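PDB 5ZNM: colicin-D from Escherichia coli, which is a plasmid-encoded bacteriocin that kills E. coli and close relatives by blocking protein synthesis, the killing piece being a C-terminal tRNase domain. Local coordinates for residues 78-83 / 126-131; 155-158 / 163-166. All coordinates share one frame; numbering follows the deposited sequence.

In the fold
Both contacts belong to the central domain of colicin D, the part of this two-domain fragment that precedes the C-terminal tRNase domain. Contact 1 lays a helix over a five-stranded antiparallel sheet; contact 2 is a hairpin pairing in a separate four-stranded sheet. Their centres are 11 Å apart and their side chains share one apolar core. Phe80 CZ of contact 1 meets Leu166 CD2 of contact 2 at 3.4 Å, and Leu157 CD1 of contact 2 reaches the backbone of strand 126-131, 3.5 Å from Met127 N. Phe80 of the helix and Leu157 and Leu166 of the hairpin thus meet over strand 126-131.

Contact 1 (78-83 / 126-131); sequences SKFFSN and AMFSLS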
loop_
_atom_site.group_PDB
_atom_site.type_symbol
_atom_site.label_atom_id
_atom_site.label_comp_id
_atom_site.label_asym_id
_atom_site.label_seq_id
_atom_site.Cartn_x
_atom_site.Cartn_y
_atom_site.Cartn_z
ATOM N N SER A 78 -7.660 -10.096 -3.861
ATOM C CA SER A 78 -8.659 -11.138 -3.628
ATOM C C SER A 78 -9.725 -11.170 -4.712
ATOM O O SER A 78 -10.199 -12.251 -5.070
ATOM C CB SER A 78 -9.292 -10.980 -2.250
ATOM O OG SER A 78 -8.303 -10.725 -1.292
ATOM N N LYS A 79 -10.115 -10.018 -5.262
ATOM C CA LYS A 79 -10.806 -10.072 -6.545
ATOM C C LYS A 79 -10.032 -10.899 -7.542
ATOM O O LYS A 79 -10.623 -11.426 -8.493
ATOM C CB LYS A 79 -11.030 -8.666 -7.112
ATOM C CG LYS A 79 -11.424 -7.620 -6.093
ATOM C CD LYS A 79 -11.328 -6.236 -6.678
ATOM C CE LYS A 79 -12.630 -5.518 -6.474
ATOM N NZ LYS A 79 -13.083 -5.580 -5.076
ATOM N N PHE A 80 -8.719 -11.061 -7.345
ATOM C CA PHE A 80 -7.892 -11.931 -8.198
ATOM C C PHE A 80 -7.692 -13.347 -7.669
ATOM O O PHE A 80 -6.950 -14.090 -8.304
ATOM C CB PHE A 80 -6.492 -11.351 -8.379
ATOM C CG PHE A 80 -6.407 -10.358 -9.471
ATOM C CD1 PHE A 80 -6.168 -10.781 -10.761
ATOM C CD2 PHE A 80 -6.528 -9.004 -9.210
ATOM C CE1 PHE A 80 -6.052 -9.888 -11.784
ATOM C CE2 PHE A 80 -6.416 -8.092 -10.236
ATOM C CZ PHE A 80 -6.175 -8.542 -11.529
ATOM N N PHE A 81 -8.284 -13.768 -6.536
ATOM C CA PHE A 81 -8.454 -15.221 -6.476
ATOM C C PHE A 81 -9.907 -15.632 -6.315
ATOM O O PHE A 81 -10.232 -16.763 -6.657
ATOM C CB PHE A 81 -7.554 -15.924 -5.424
ATOM C CG PHE A 81 -7.371 -17.443 -5.680
ATOM C CD1 PHE A 81 -8.419 -18.314 -5.486
ATOM C CD2 PHE A 81 -6.192 -17.964 -6.242
ATOM C CE1 PHE A 81 -8.328 -19.666 -5.785
ATOM C CE2 PHE A 81 -6.090 -19.345 -6.537
ATOM C CZ PHE A 81 -7.158 -20.188 -6.307
ATOM N N SER A 82 -10.812 -14.717 -5.968
ATOM C CA SER A 82 -12.235 -15.009 -6.188
ATOM C C SER A 82 -12.466 -15.495 -7.619
ATOM O O SER A 82 -12.993 -16.585 -7.842
ATOM C CB SER A 82 -13.104 -13.781 -5.885
ATOM O OG SER A 82 -13.113 -13.505 -4.495
ATOM N N ASN A 83 -12.031 -14.700 -8.596
ATOM C CA ASN A 83 -11.984 -15.125 -9.996
ATOM C C ASN A 83 -11.408 -16.521 -10.153
ATOM O O ASN A 83 -11.874 -17.319 -10.989
ATOM C CB ASN A 83 -11.095 -14.174 -10.784
ATOM C CG ASN A 83 -9.697 -14.074 -10.158
ATOM O OD1 ASN A 83 -9.395 -14.856 -9.256
ATOM N ND2 ASN A 83 -8.794 -13.273 -10.737
ATOM N N ALA A 126 -3.034 2.507 -20.979
ATOM C CA ALA A 126 -3.062 2.126 -19.570
ATOM C C ALA A 126 -2.420 0.759 -19.365
ATOM O O ALA A 126 -2.381 -0.082 -20.268
ATOM C CB ALA A 126 -4.493 2.111 -19.012
ATOM N N MET A 127 -1.963 0.531 -18.132
ATOM C CA MET A 127 -1.148 -0.633 -17.817
ATOM C C MET A 127 -1.376 -0.986 -16.355
ATOM O O MET A 127 -1.238 -0.126 -15.483
ATOM C CB MET A 127 0.335 -0.346 -18.080
ATOM C CG MET A 127 1.275 -1.503 -17.775
ATOM S SD MET A 127 2.973 -1.139 -18.311
ATOM C CE MET A 127 3.313 0.294 -17.299
ATOM N N PHE A 128 -1.750 -2.233 -16.105
ATOM C CA PHE A 128 -2.057 -2.724 -14.767
ATOM C C PHE A 128 -1.165 -3.918 -14.474
ATOM O O PHE A 128 -0.980 -4.782 -15.336
ATOM C CB PHE A 128 -3.536 -3.130 -14.664
ATOM C CG PHE A 128 -3.963 -3.530 -13.276
ATOM C CD1 PHE A 128 -4.170 -2.572 -12.295
ATOM C CD2 PHE A 128 -4.153 -4.861 -12.952
ATOM C CE1 PHE A 128 -4.562 -2.942 -11.008
ATOM C CE2 PHE A 128 -4.548 -5.234 -11.664
ATOM C CZ PHE A 128 -4.747 -4.275 -10.698
ATOM N N SER A 129 -0.590 -3.969 -13.273
ATOM C CA SER A 129 0.388 -5.016 -13.001
ATOM C C SER A 129 0.313 -5.443 -11.544
ATOM O O SER A 129 0.006 -4.639 -10.659
ATOM C CB SER A 129 1.818 -4.569 -13.333
ATOM O OG SER A 129 2.150 -3.408 -12.595
ATOM N N LEU A 130 0.593 -6.724 -11.314
ATOM C CA LEU A 130 0.583 -7.298 -9.975
ATOM C C LEU A 130 1.393 -8.579 -10.005
ATOM O O LEU A 130 1.744 -9.085 -11.071
ATOM C CB LEU A 130 -0.835 -7.589 -9.471
ATOM C CG LEU A 130 -1.941 -8.174 -10.365
ATOM C CD1 LEU A 130 -1.477 -9.204 -11.342
ATOM C CD2 LEU A 130 -3.037 -8.772 -9.492
ATOM N N SER A 131 1.649 -9.124 -8.817
ATOM C CA SER A 131 2.464 -10.329 -8.722
ATOM C C SER A 131 1.840 -11.469 -9.513
ATOM O O SER A 131 0.634 -11.732 -9.419
ATOM C CB SER A 131 2.647 -10.733 -7.264
ATOM O OG SER A 131 3.499 -9.802 -6.610
#
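Leu130 sets its CD2 methyl on one face of the Phe80 ring, almost over the middle: the carbon stands 3.4 Å above the ring plane and only 11° off the normal through the centroid, a well-centred CH-pi contact. The two side chains meet head-on, Phe80 reaching from helix 79-86 and Leu130 from strand 126-131. Phe128 meets the same ring in another way. Its CE2 lies 3.7 Å from Phe80 CZ, and that CZ sits close to the plane of the Phe128 ring, at its edge. The two ring planes are within about 10° of parallel but offset, so CZ arrives at the Phe128 edge without the rings overlapping as a stack. With CG trans to the backbone N (chi1 -175°), the Phe128 ring extends off the strand far enough to meet Phe80.

Strand 126-131 is the middle strand of a five-stranded antiparallel sheet, between 56-61 and 274-281, and helix 79-86 rests, through Phe80, on the face that carries Phe128 and Leu130. Phe80 is the one helix residue here that touches the strand, spanning a gap of 9.8 Å between its CA and Leu130 CA. The turn bearing it is held by Ser78 O, which accepts from Phe81 N at 2.8 Å and from Ser82 N at 2.7 Å. Across the interface everything is apolar and buried. Leu135 touches both Phe80 and Leu130, while Leu166 and Leu168 of strand 163-170 also pack against the Phe80 side chain.

Contact 2 (155-158 / 163-166); sequences GQLI and QLAL
This is antiparallel pairing inside a beta hairpin, strand 153-160 turning back into 163-170, in the S-type pyocin region of the central domain. It lies at one side of a four-stranded sheet: within the chain 153-160 is an outermost strand, and 163-170 has strand 96-103 as its other neighbour. The short segments run 4.7 Å apart at 171°. Ile158 and Ala165 form the hydrogen-bonded pair. Ile158 N gives to Ala165 O at 2.8 Å and Ala165 N returns to Ile158 O at 3.1 Å; both bonds are nearly straight at the hydrogen, though in the second the donor is tilted 34° from the carbonyl plane. Next along, Leu157 and Leu166 make a non-hydrogen-bonded pair, where Leu157 CA brings its hydrogen to Ala165 O at 3.3 Å.

The two faces of the hairpin differ. On one, Leu157 has CG beside its backbone N (chi1 -78°), which lets CD2 lean across to the partner strand, 3.4 Å from Ala165 O and 4.0 Å from Leu166 CD1, with Leu164 CD1 also in contact. That Leu164 methyl comes within 3.5 Å of Ile158 O, a carbonyl that also takes the N-H of Ala165. Phe128 touches both Leu157 and Leu166, tying this face to the neighbouring five-stranded sheet. On the other face, Ile158 CG1 lies against Ala165 CB at 3.8 Å, and Arg99 of strand 96-103 touches both residues.

Ala165 O thus takes a full N-H bond from Ile158 N and a CA-H contact from Leu157 CA of the partner strand. Ile158 and Ala165 satisfy each other's backbone in an apolar setting, while neighbouring backbone groups bond to Asp167, Asp283 and strand 96-103.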
loop_
_atom_site.group_PDB
_atom_site.type_symbol
_atom_site.label_atom_id
_atom_site.label_comp_id
_atom_site.label_asym_id
_atom_site.label_seq_id
_atom_site.Cartn_x
_atom_site.Cartn_y
_atom_site.Cartn_z
ATOM N N GLY A 155 -5.892 -11.062 -18.269
ATOM C CA GLY A 155 -6.517 -9.775 -18.045
ATOM C C GLY A 155 -6.376 -8.864 -19.247
ATOM O O GLY A 155 -5.438 -8.988 -20.039
ATOM N N GLN A 156 -7.320 -7.935 -19.366
ATOM C CA GLN A 156 -7.331 -6.943 -20.428
ATOM C C GLN A 156 -7.960 -5.663 -19.897
ATOM O O GLN A 156 -9.018 -5.715 -19.259
ATOM C CB GLN A 156 -8.113 -7.468 -21.633
ATOM C CG GLN A 156 -8.725 -6.399 -22.480
ATOM C CD GLN A 156 -9.133 -6.912 -23.824
ATOM O OE1 GLN A 156 -10.183 -7.534 -23.977
ATOM N NE2 GLN A 156 -8.293 -6.663 -24.818
ATOM N N LEU A 157 -7.307 -4.527 -20.138
ATOM C CA LEU A 157 -7.861 -3.232 -19.764
ATOM C C LEU A 157 -8.748 -2.713 -20.890
ATOM O O LEU A 157 -8.372 -2.771 -22.064
ATOM C CB LEU A 157 -6.759 -2.224 -19.458
ATOM C CG LEU A 157 -6.089 -2.366 -18.097
ATOM C CD1 LEU A 157 -4.939 -1.387 -17.989
ATOM C CD2 LEU A 157 -7.089 -2.135 -16.978
ATOM N N ILE A 158 -9.925 -2.209 -20.529
ATOM C CA ILE A 158 -10.918 -1.766 -21.500
ATOM C C ILE A 158 -11.487 -0.433 -21.046
ATOM O O ILE A 158 -11.200 0.057 -19.953
ATOM C CB ILE A 158 -12.064 -2.778 -21.689
ATOM C CG1 ILE A 158 -12.891 -2.870 -20.412
ATOM C CG2 ILE A 158 -11.533 -4.125 -22.075
ATOM C CD1 ILE A 158 -14.126 -3.723 -20.557
ATOM N N GLN A 163 -15.485 4.396 -17.793
ATOM C CA GLN A 163 -14.623 3.788 -16.794
ATOM C C GLN A 163 -13.447 3.063 -17.426
ATOM O O GLN A 163 -13.589 2.387 -18.448
ATOM C CB GLN A 163 -15.403 2.789 -15.944
ATOM C CG GLN A 163 -16.792 3.238 -15.582
ATOM C CD GLN A 163 -16.903 3.608 -14.149
ATOM O OE1 GLN A 163 -15.936 3.536 -13.391
ATOM N NE2 GLN A 163 -18.091 4.011 -13.735
ATOM N N LEU A 164 -12.300 3.162 -16.771
ATOM C CA LEU A 164 -11.232 2.200 -16.979
ATOM C C LEU A 164 -11.589 0.927 -16.222
ATOM O O LEU A 164 -11.831 0.966 -15.010
ATOM C CB LEU A 164 -9.903 2.775 -16.502
ATOM C CG LEU A 164 -8.679 1.891 -16.736
ATOM C CD1 LEU A 164 -8.556 1.492 -18.197
ATOM C CD2 LEU A 164 -7.415 2.600 -16.254
ATOM N N ALA A 165 -11.645 -0.195 -16.931
ATOM C CA ALA A 165 -12.052 -1.456 -16.334
ATOM C C ALA A 165 -11.077 -2.558 -16.716
ATOM O O ALA A 165 -10.393 -2.485 -17.741
ATOM C CB ALA A 165 -13.476 -1.847 -16.762
ATOM N N LEU A 166 -11.033 -3.594 -15.878
ATOM C CA LEU A 166 -10.226 -4.783 -16.115
ATOM C C LEU A 166 -11.160 -5.956 -16.363
ATOM O O LEU A 166 -11.988 -6.286 -15.505
ATOM C CB LEU A 166 -9.317 -5.066 -14.917
ATOM C CG LEU A 166 -8.380 -6.267 -15.010
ATOM C CD1 LEU A 166 -7.377 -6.084 -16.128
ATOM C CD2 LEU A 166 -7.676 -6.448 -13.682
#